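Local atomic coordinates of DUF2235 domain-containing protein (Pseudomonas aeruginosa, PDB entry 4O5P), a protein that is a type VI secretion effector of the Tle1 family and probably hydrolyses membrane phospholipids through an alpha/beta-hydrolase catalytic domain. Residues Q216-N219 / P224-L227; L479-R484 / A580-D585; H635-A640 / K650-F655. All coordinates share one frame; numbering follows the deposited sequence.

In the fold
Interaction 1 comes first along the chain. It closes the short turn between helix 195-219 and strand 225-236, where that strand, an inner one of the central sheet of the alpha/beta-hydrolase fold, begins. Interaction 2 then spans a far longer excursion, some 95 residues, to bring helix 571-587 onto helix 469-487, and interaction 3 closes the short loop, with strand 643-644 in it, from helix 616-637 to helix 649-657. The three follow in series, without nesting or crossing. Interactions 2 and 3 touch, their centres 14 Å apart, because W483 on helix 469-487 packs against L637 and F655. Interaction 1 lies across the chain's centre from them, its centre 63 Å from each.

Interaction 1 of 3, residues Q216-N219 / P224-L227; sequences QRQN and PHIL
R217, near the C-terminal end of helix 195-219, reaches over to P224, the residue leading into strand 225-236. The two segments form a tight helix-to-strand connection of the alpha/beta-hydrolase fold, in which the helix delivers the chain into the central, mainly parallel sheet. P224 follows a cis peptide bond, and its carbonyl O receives the guanidinium group. NH1 of R217 donates to P224 O at 2.8 Å; the oxygen lies in the guanidinium plane, and the donor lies in the plane of the carbonyl, with a C=O...N angle of 160°. The N-H itself is bent, at 131°, as expected when one oxygen sits between two amino groups of the same arginine. The second leg, from NH2 of R217 to P224 O, is modelled at 2.5 Å, a shortness that makes its exact length doubtful. Along the arginine, CG stands anti to the carbonyl carbon and the chain bends at chi3, which turns the guanidinium edge toward the proline. The P224 ring also touches it, with CD 3.3 Å from NH2 of R217.

At H225 the strand begins, joined by backbone hydrogen bonds to C61 and K63. Its imidazole swings back to Q218, whose amide plane stands almost perpendicular to the ring, 82° away. OE1 of Q218 rests 4.0 Å from CD2 of H225, a van der Waals approach and not a hydrogen bond.

I226 comes next, its side chain also touching L161 of helix 139-162, which R217 touches too. Its aliphatic branch crosses the arginine obliquely, so that CG1 of I226 lies 3.4 Å from NH1 of R217.

Interaction 2 of 3, residues L479-R484 / A580-D585; sequences LITAWR and AEFAHD
R484 lays the start of its side chain over one face of the F582 ring, and this CH-pi contact is the heart of a buried helix-to-helix junction in the Tle1-like C-terminal domain, between helices 469-487 and 571-587. CB of R484 stands 3.5 Å from the centroid of the F582 ring and only 16° off the ring normal, although displaced somewhat toward the rim. The phenyl group reaches it because CG of F582 is anti to its backbone N (chi1 178°), which carries the ring toward helix 469-487.

From CB the arginine runs extended, on the same side of the ring, to just past its CD1-CE1 edge, and CD of R484 settles 3.7 Å from CD1 of F582. The guanidinium lies beyond: its plane is inclined 63° to the phenyl plane, and it does not stack on the aromatic group. It instead turns toward its own helix, where CG1 of I480 lies 3.6 Å above the guanidinium plane, and NH1 hydrogen-bonds to OE1 of Q340. The aromatic ring therefore packs on the aliphatic part of R484, while the charged end is held elsewhere.

One turn earlier, T481 completes the seat for the ring. Its OG1 is occupied by T477 O of its own helix, and its methyl CG2 lies 4.2 Å from CZ of F582. The ring of F682 also meets that of F582, the two planes at a shallow angle. Backbone atoms approach the flank of the phenyl group as well, the carbonyl O of R484 coming within 3.4 Å of CE2 of F582.

Interaction 3 of 3, residues H635-A640 / K650-F655; sequences HQLFSA and KLVALF
A chi1 of -148°, away from the ordinary staggered values, and a chi2 of 44° carry the isobutyl end of L637 to V652 and L651 on helix 649-657. V652 answers with CG1 anti to its backbone N (chi1 177°), leaving CG2 beside that nitrogen and directed at the leucine. CG of L637 lies 4.0 Å from CG2 of V652, and the two side chains pass at a slant. CD1 of L637 reaches on to CD2 of L651, at 4.1 Å, where the leucines lie roughly at right angles.

The site is the short loop, with strand 643-644 in it, between two helices of the C-terminal domain. L637 ends helix 616-637, and F638 is the first residue to leave helical geometry. Its ring extends toward the other methyl of V652, with CZ of F638 4.3 Å from CG1, while V644 of the connecting strand touches both residues.

Branched aliphatic groups and one aromatic tip make up the whole contact. The backbone of L637 is hydrogen-bonded to A645 in the loop, but between the two segments themselves the contact is apolar and undirected, resting on shape and the burial of apolar surface.

Interaction 1 of 3, residues Q216-N219 / P224-L227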
loop_
_atom_site.group_PDB
_atom_site.type_symbol
_atom_site.label_atom_id
_atom_site.label_comp_id
_atom_site.label_asym_id
_atom_site.label_seq_id
_atom_site.Cartn_x
_atom_site.Cartn_y
_atom_site.Cartn_z
ATOM N N GLN A 216 7.285 -40.024 -0.378
ATOM C CA GLN A 216 8.199 -40.983 0.242
ATOM C C GLN A 216 7.868 -41.168 1.722
ATOM O O GLN A 216 7.813 -42.303 2.232
ATOM C CB GLN A 216 9.652 -40.520 0.096
ATOM C CG GLN A 216 10.238 -40.635 -1.308
ATOM C CD GLN A 216 11.585 -39.937 -1.421
ATOM O OE1 GLN A 216 12.337 -39.860 -0.448
ATOM N NE2 GLN A 216 11.880 -39.403 -2.598
ATOM N N ARG A 217 7.636 -40.048 2.402
ATOM C CA ARG A 217 7.427 -40.054 3.846
ATOM C C ARG A 217 6.135 -40.724 4.192
ATOM O O ARG A 217 6.042 -41.402 5.216
ATOM C CB ARG A 217 7.407 -38.619 4.394
ATOM C CG ARG A 217 8.685 -37.862 4.155
ATOM C CD ARG A 217 8.586 -36.462 4.715
ATOM N NE ARG A 217 8.779 -36.419 6.162
ATOM C CZ ARG A 217 7.793 -36.254 7.032
ATOM N NH1 ARG A 217 6.549 -36.107 6.595
ATOM N NH2 ARG A 217 8.044 -36.218 8.334
ATOM N N GLN A 218 5.130 -40.525 3.341
ATOM C CA GLN A 218 3.818 -41.129 3.556
ATOM C C GLN A 218 3.865 -42.652 3.317
ATOM O O GLN A 218 3.308 -43.425 4.094
ATOM C CB GLN A 218 2.774 -40.459 2.648
ATOM C CG GLN A 218 1.425 -41.177 2.584
ATOM C CD GLN A 218 0.496 -40.794 3.726
ATOM O OE1 GLN A 218 0.645 -41.270 4.851
ATOM N NE2 GLN A 218 -0.465 -39.911 3.440
ATOM N N ASN A 219 4.537 -43.073 2.248
ATOM C CA ASN A 219 4.600 -44.490 1.888
ATOM C C ASN A 219 5.538 -45.284 2.794
ATOM O O ASN A 219 5.472 -46.519 2.850
ATOM C CB ASN A 219 5.004 -44.663 0.418
ATOM C CG ASN A 219 3.921 -44.201 -0.543
ATOM O OD1 ASN A 219 2.980 -43.521 -0.145
ATOM N ND2 ASN A 219 4.059 -44.559 -1.817
ATOM N N PRO A 224 7.282 -36.782 11.576
ATOM C CA PRO A 224 5.862 -36.413 11.651
ATOM C C PRO A 224 5.143 -36.461 10.299
ATOM O O PRO A 224 5.759 -36.144 9.276
ATOM C CB PRO A 224 5.905 -34.956 12.158
ATOM C CG PRO A 224 7.393 -34.635 12.400
ATOM C CD PRO A 224 8.148 -35.592 11.552
ATOM N N HIS A 225 3.865 -36.849 10.296
ATOM C CA HIS A 225 3.048 -36.739 9.088
ATOM C C HIS A 225 2.704 -35.265 8.832
ATOM O O HIS A 225 2.013 -34.648 9.637
ATOM C CB HIS A 225 1.742 -37.535 9.217
ATOM C CG HIS A 225 1.908 -39.017 9.077
ATOM N ND1 HIS A 225 3.018 -39.695 9.536
ATOM C CD2 HIS A 225 1.086 -39.958 8.554
ATOM C CE1 HIS A 225 2.876 -40.988 9.295
ATOM N NE2 HIS A 225 1.711 -41.173 8.701
ATOM N N ILE A 226 3.176 -34.717 7.710
ATOM C CA ILE A 226 2.876 -33.335 7.342
ATOM C C ILE A 226 1.461 -33.216 6.801
ATOM O O ILE A 226 1.127 -33.832 5.792
ATOM C CB ILE A 226 3.888 -32.790 6.314
ATOM C CG1 ILE A 226 5.313 -32.981 6.822
ATOM C CG2 ILE A 226 3.628 -31.324 6.036
ATOM C CD1 ILE A 226 5.529 -32.467 8.225
ATOM N N LEU A 227 0.637 -32.403 7.461
ATOM C CA LEU A 227 -0.800 -32.422 7.223
ATOM C C LEU A 227 -1.335 -31.339 6.298
ATOM O O LEU A 227 -2.164 -31.617 5.426
ATOM C CB LEU A 227 -1.544 -32.335 8.550
ATOM C CG LEU A 227 -1.463 -33.575 9.430
ATOM C CD1 LEU A 227 -2.211 -33.346 10.720
ATOM C CD2 LEU A 227 -2.031 -34.767 8.677
#

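Interaction 2 of 3, residues L479-R484 / A580-D585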
loop_
_atom_site.group_PDB
_atom_site.type_symbol
_atom_site.label_atom_id
_atom_site.label_comp_id
_atom_site.label_asym_id
_atom_site.label_seq_id
_atom_site.Cartn_x
_atom_site.Cartn_y
_atom_site.Cartn_z
ATOM N N LEU A 479 -15.692 16.490 8.449
ATOM C CA LEU A 479 -15.227 16.702 9.829
ATOM C C LEU A 479 -13.797 17.242 9.896
ATOM O O LEU A 479 -13.515 18.247 10.580
ATOM C CB LEU A 479 -15.372 15.414 10.652
ATOM C CG LEU A 479 -14.822 15.374 12.079
ATOM C CD1 LEU A 479 -15.382 16.526 12.921
ATOM C CD2 LEU A 479 -15.153 14.011 12.719
ATOM N N ILE A 480 -12.885 16.606 9.174
ATOM C CA ILE A 480 -11.512 17.104 9.218
ATOM C C ILE A 480 -11.394 18.476 8.517
ATOM O O ILE A 480 -10.595 19.322 8.924
ATOM C CB ILE A 480 -10.497 16.062 8.701
ATOM C CG1 ILE A 480 -9.076 16.470 9.090
ATOM C CG2 ILE A 480 -10.630 15.878 7.212
ATOM C CD1 ILE A 480 -7.998 15.399 8.814
ATOM N N THR A 481 -12.219 18.705 7.496
ATOM C CA THR A 481 -12.300 20.039 6.892
ATOM C C THR A 481 -12.714 21.065 7.951
ATOM O O THR A 481 -12.082 22.119 8.089
ATOM C CB THR A 481 -13.321 20.081 5.735
ATOM O OG1 THR A 481 -12.871 19.243 4.659
ATOM C CG2 THR A 481 -13.487 21.524 5.213
ATOM N N ALA A 482 -13.782 20.754 8.692
ATOM C CA ALA A 482 -14.247 21.619 9.780
ATOM C C ALA A 482 -13.125 21.933 10.764
ATOM O O ALA A 482 -12.963 23.080 11.165
ATOM C CB ALA A 482 -15.439 20.991 10.509
ATOM N N TRP A 483 -12.342 20.921 11.141
ATOM C CA TRP A 483 -11.196 21.147 12.027
ATOM C C TRP A 483 -10.129 22.054 11.405
ATOM O O TRP A 483 -9.550 22.900 12.094
ATOM C CB TRP A 483 -10.564 19.814 12.419
ATOM C CG TRP A 483 -9.314 19.923 13.258
ATOM C CD1 TRP A 483 -9.243 19.945 14.624
ATOM C CD2 TRP A 483 -7.960 19.965 12.786
ATOM N NE1 TRP A 483 -7.918 20.001 15.029
ATOM C CE2 TRP A 483 -7.116 20.026 13.920
ATOM C CE3 TRP A 483 -7.378 19.980 11.511
ATOM C CZ2 TRP A 483 -5.727 20.097 13.818
ATOM C CZ3 TRP A 483 -6.000 20.037 11.410
ATOM C CH2 TRP A 483 -5.189 20.091 12.558
ATOM N N ARG A 484 -9.869 21.873 10.111
ATOM C CA ARG A 484 -8.916 22.731 9.399
ATOM C C ARG A 484 -9.396 24.174 9.288
ATOM O O ARG A 484 -8.576 25.082 9.280
ATOM C CB ARG A 484 -8.606 22.202 7.989
ATOM C CG ARG A 484 -7.822 20.911 7.955
ATOM C CD ARG A 484 -7.843 20.285 6.548
ATOM N NE ARG A 484 -7.231 18.961 6.625
ATOM C CZ ARG A 484 -7.585 17.938 5.865
ATOM N NH1 ARG A 484 -8.528 18.087 4.945
ATOM N NH2 ARG A 484 -6.986 16.776 6.025
ATOM N N ALA A 580 -1.309 27.166 4.743
ATOM C CA ALA A 580 -1.512 28.313 3.857
ATOM C C ALA A 580 -2.285 27.882 2.607
ATOM O O ALA A 580 -3.117 28.652 2.071
ATOM C CB ALA A 580 -0.185 28.964 3.486
ATOM N N GLU A 581 -1.995 26.657 2.147
ATOM C CA GLU A 581 -2.716 26.067 1.015
ATOM C C GLU A 581 -4.200 25.887 1.297
ATOM O O GLU A 581 -5.045 26.410 0.559
ATOM C CB GLU A 581 -2.098 24.728 0.594
ATOM C CG GLU A 581 -0.773 24.886 -0.100
ATOM C CD GLU A 581 -0.240 23.585 -0.614
ATOM O OE1 GLU A 581 -0.615 22.533 -0.073
ATOM O OE2 GLU A 581 0.565 23.613 -1.556
ATOM N N PHE A 582 -4.512 25.138 2.355
ATOM C CA PHE A 582 -5.892 24.975 2.785
ATOM C C PHE A 582 -6.601 26.315 2.909
ATOM O O PHE A 582 -7.720 26.475 2.422
ATOM C CB PHE A 582 -5.993 24.249 4.125
ATOM C CG PHE A 582 -7.403 24.119 4.608
ATOM C CD1 PHE A 582 -8.213 23.101 4.136
ATOM C CD2 PHE A 582 -7.938 25.036 5.496
ATOM C CE1 PHE A 582 -9.519 22.997 4.561
ATOM C CE2 PHE A 582 -9.250 24.931 5.925
ATOM C CZ PHE A 582 -10.042 23.917 5.456
ATOM N N ALA A 583 -5.950 27.278 3.560
ATOM C CA ALA A 583 -6.552 28.603 3.738
ATOM C C ALA A 583 -6.918 29.245 2.399
ATOM O O ALA A 583 -8.049 29.713 2.215
ATOM C CB ALA A 583 -5.618 29.507 4.539
ATOM N N HIS A 584 -5.953 29.271 1.474
ATOM C CA HIS A 584 -6.206 29.791 0.130
ATOM C C HIS A 584 -7.402 29.105 -0.545
ATOM O O HIS A 584 -8.332 29.781 -1.033
ATOM C CB HIS A 584 -4.965 29.635 -0.749
ATOM C CG HIS A 584 -5.133 30.188 -2.133
ATOM N ND1 HIS A 584 -5.285 29.384 -3.241
ATOM C CD2 HIS A 584 -5.197 31.463 -2.582
ATOM C CE1 HIS A 584 -5.418 30.141 -4.316
ATOM N NE2 HIS A 584 -5.376 31.406 -3.944
ATOM N N ASP A 585 -7.377 27.772 -0.576
ATOM C CA ASP A 585 -8.463 27.008 -1.190
ATOM C C ASP A 585 -9.812 27.339 -0.552
ATOM O O ASP A 585 -10.831 27.468 -1.238
ATOM C CB ASP A 585 -8.217 25.495 -1.057
ATOM C CG ASP A 585 -7.075 25.000 -1.926
ATOM O OD1 ASP A 585 -6.566 25.781 -2.760
ATOM O OD2 ASP A 585 -6.683 23.820 -1.773
#

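Interaction 3 of 3, residues H635-A640 / K650-F655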
loop_
_atom_site.group_PDB
_atom_site.type_symbol
_atom_site.label_atom_id
_atom_site.label_comp_id
_atom_site.label_asym_id
_atom_site.label_seq_id
_atom_site.Cartn_x
_atom_site.Cartn_y
_atom_site.Cartn_z
ATOM N N HIS A 635 -19.363 24.889 12.535
ATOM C CA HIS A 635 -20.230 25.552 13.530
ATOM C C HIS A 635 -20.749 24.679 14.683
ATOM O O HIS A 635 -21.296 25.202 15.660
ATOM C CB HIS A 635 -21.378 26.295 12.849
ATOM C CG HIS A 635 -20.908 27.406 11.964
ATOM N ND1 HIS A 635 -20.240 28.508 12.453
ATOM C CD2 HIS A 635 -20.984 27.573 10.624
ATOM C CE1 HIS A 635 -19.936 29.313 11.451
ATOM N NE2 HIS A 635 -20.361 28.760 10.329
ATOM N N GLN A 636 -20.574 23.366 14.586
ATOM C CA GLN A 636 -20.918 22.493 15.695
ATOM C C GLN A 636 -19.663 22.046 16.419
ATOM O O GLN A 636 -19.727 21.537 17.537
ATOM C CB GLN A 636 -21.730 21.301 15.200
ATOM C CG GLN A 636 -23.232 21.554 15.348
ATOM C CD GLN A 636 -24.039 21.016 14.195
ATOM O OE1 GLN A 636 -23.562 20.173 13.430
ATOM N NE2 GLN A 636 -25.277 21.496 14.064
ATOM N N LEU A 637 -18.518 22.259 15.780
ATOM C CA LEU A 637 -17.231 21.885 16.351
ATOM C C LEU A 637 -16.710 22.971 17.305
ATOM O O LEU A 637 -16.229 22.677 18.411
ATOM C CB LEU A 637 -16.221 21.654 15.218
ATOM C CG LEU A 637 -15.148 20.590 15.468
ATOM C CD1 LEU A 637 -15.765 19.354 16.098
ATOM C CD2 LEU A 637 -14.440 20.199 14.186
ATOM N N PHE A 638 -16.822 24.224 16.865
ATOM C CA PHE A 638 -16.311 25.375 17.594
ATOM C C PHE A 638 -17.466 26.345 17.833
ATOM O O PHE A 638 -18.331 26.504 16.972
ATOM C CB PHE A 638 -15.183 26.078 16.802
ATOM C CG PHE A 638 -14.001 25.191 16.506
ATOM C CD1 PHE A 638 -13.985 24.385 15.370
ATOM C CD2 PHE A 638 -12.918 25.146 17.370
ATOM C CE1 PHE A 638 -12.898 23.563 15.111
ATOM C CE2 PHE A 638 -11.844 24.326 17.120
ATOM C CZ PHE A 638 -11.832 23.533 15.981
ATOM N N SER A 639 -17.497 26.981 18.998
ATOM C CA SER A 639 -18.521 27.991 19.261
ATOM C C SER A 639 -18.073 29.297 18.627
ATOM O O SER A 639 -18.889 30.076 18.136
ATOM C CB SER A 639 -18.747 28.169 20.761
ATOM O OG SER A 639 -17.509 28.206 21.452
ATOM N N ALA A 640 -16.759 29.508 18.622
ATOM C CA ALA A 640 -16.146 30.674 17.998
ATOM C C ALA A 640 -14.707 30.291 17.677
ATOM O O ALA A 640 -14.279 29.193 18.040
ATOM C CB ALA A 640 -16.191 31.865 18.959
ATOM N N LYS A 650 -12.665 16.164 23.360
ATOM C CA LYS A 650 -11.882 14.968 23.121
ATOM C C LYS A 650 -11.688 14.745 21.616
ATOM O O LYS A 650 -10.602 14.347 21.186
ATOM C CB LYS A 650 -12.519 13.767 23.833
ATOM C CG LYS A 650 -12.226 13.729 25.336
ATOM C CD LYS A 650 -10.717 13.846 25.605
ATOM C CE LYS A 650 -10.338 13.506 27.063
ATOM N NZ LYS A 650 -8.851 13.545 27.290
ATOM N N LEU A 651 -12.718 15.064 20.826
ATOM C CA LEU A 651 -12.652 14.946 19.372
ATOM C C LEU A 651 -11.630 15.916 18.753
ATOM O O LEU A 651 -10.706 15.496 18.002
ATOM C CB LEU A 651 -14.040 15.165 18.774
ATOM C CG LEU A 651 -14.162 15.019 17.258
ATOM C CD1 LEU A 651 -13.756 13.602 16.817
ATOM C CD2 LEU A 651 -15.581 15.355 16.795
ATOM N N VAL A 652 -11.784 17.208 19.078
ATOM C CA VAL A 652 -10.833 18.222 18.624
ATOM C C VAL A 652 -9.396 17.869 19.051
ATOM O O VAL A 652 -8.463 18.018 18.265
ATOM C CB VAL A 652 -11.220 19.661 19.075
ATOM C CG1 VAL A 652 -10.155 20.670 18.638
ATOM C CG2 VAL A 652 -12.559 20.072 18.482
ATOM N N ALA A 653 -9.224 17.374 20.276
ATOM C CA ALA A 653 -7.898 16.967 20.751
ATOM C C ALA A 653 -7.340 15.769 19.977
ATOM O O ALA A 653 -6.128 15.675 19.762
ATOM C CB ALA A 653 -7.916 16.674 22.238
ATOM N N LEU A 654 -8.212 14.854 19.562
ATOM C CA LEU A 654 -7.759 13.757 18.700
ATOM C C LEU A 654 -7.189 14.307 17.398
ATOM O O LEU A 654 -6.119 13.880 16.962
ATOM C CB LEU A 654 -8.900 12.805 18.376
ATOM C CG LEU A 654 -8.494 11.558 17.581
ATOM C CD1 LEU A 654 -7.867 10.516 18.509
ATOM C CD2 LEU A 654 -9.696 10.955 16.849
ATOM N N PHE A 655 -7.896 15.248 16.769
ATOM C CA PHE A 655 -7.346 15.820 15.522
ATOM C C PHE A 655 -6.091 16.660 15.730
ATOM O O PHE A 655 -5.185 16.655 14.874
ATOM C CB PHE A 655 -8.402 16.612 14.738
ATOM C CG PHE A 655 -9.434 15.731 14.091
ATOM C CD1 PHE A 655 -9.168 15.108 12.880
ATOM C CD2 PHE A 655 -10.654 15.509 14.703
ATOM C CE1 PHE A 655 -10.106 14.284 12.278
ATOM C CE2 PHE A 655 -11.606 14.675 14.108
ATOM C CZ PHE A 655 -11.326 14.064 12.892
#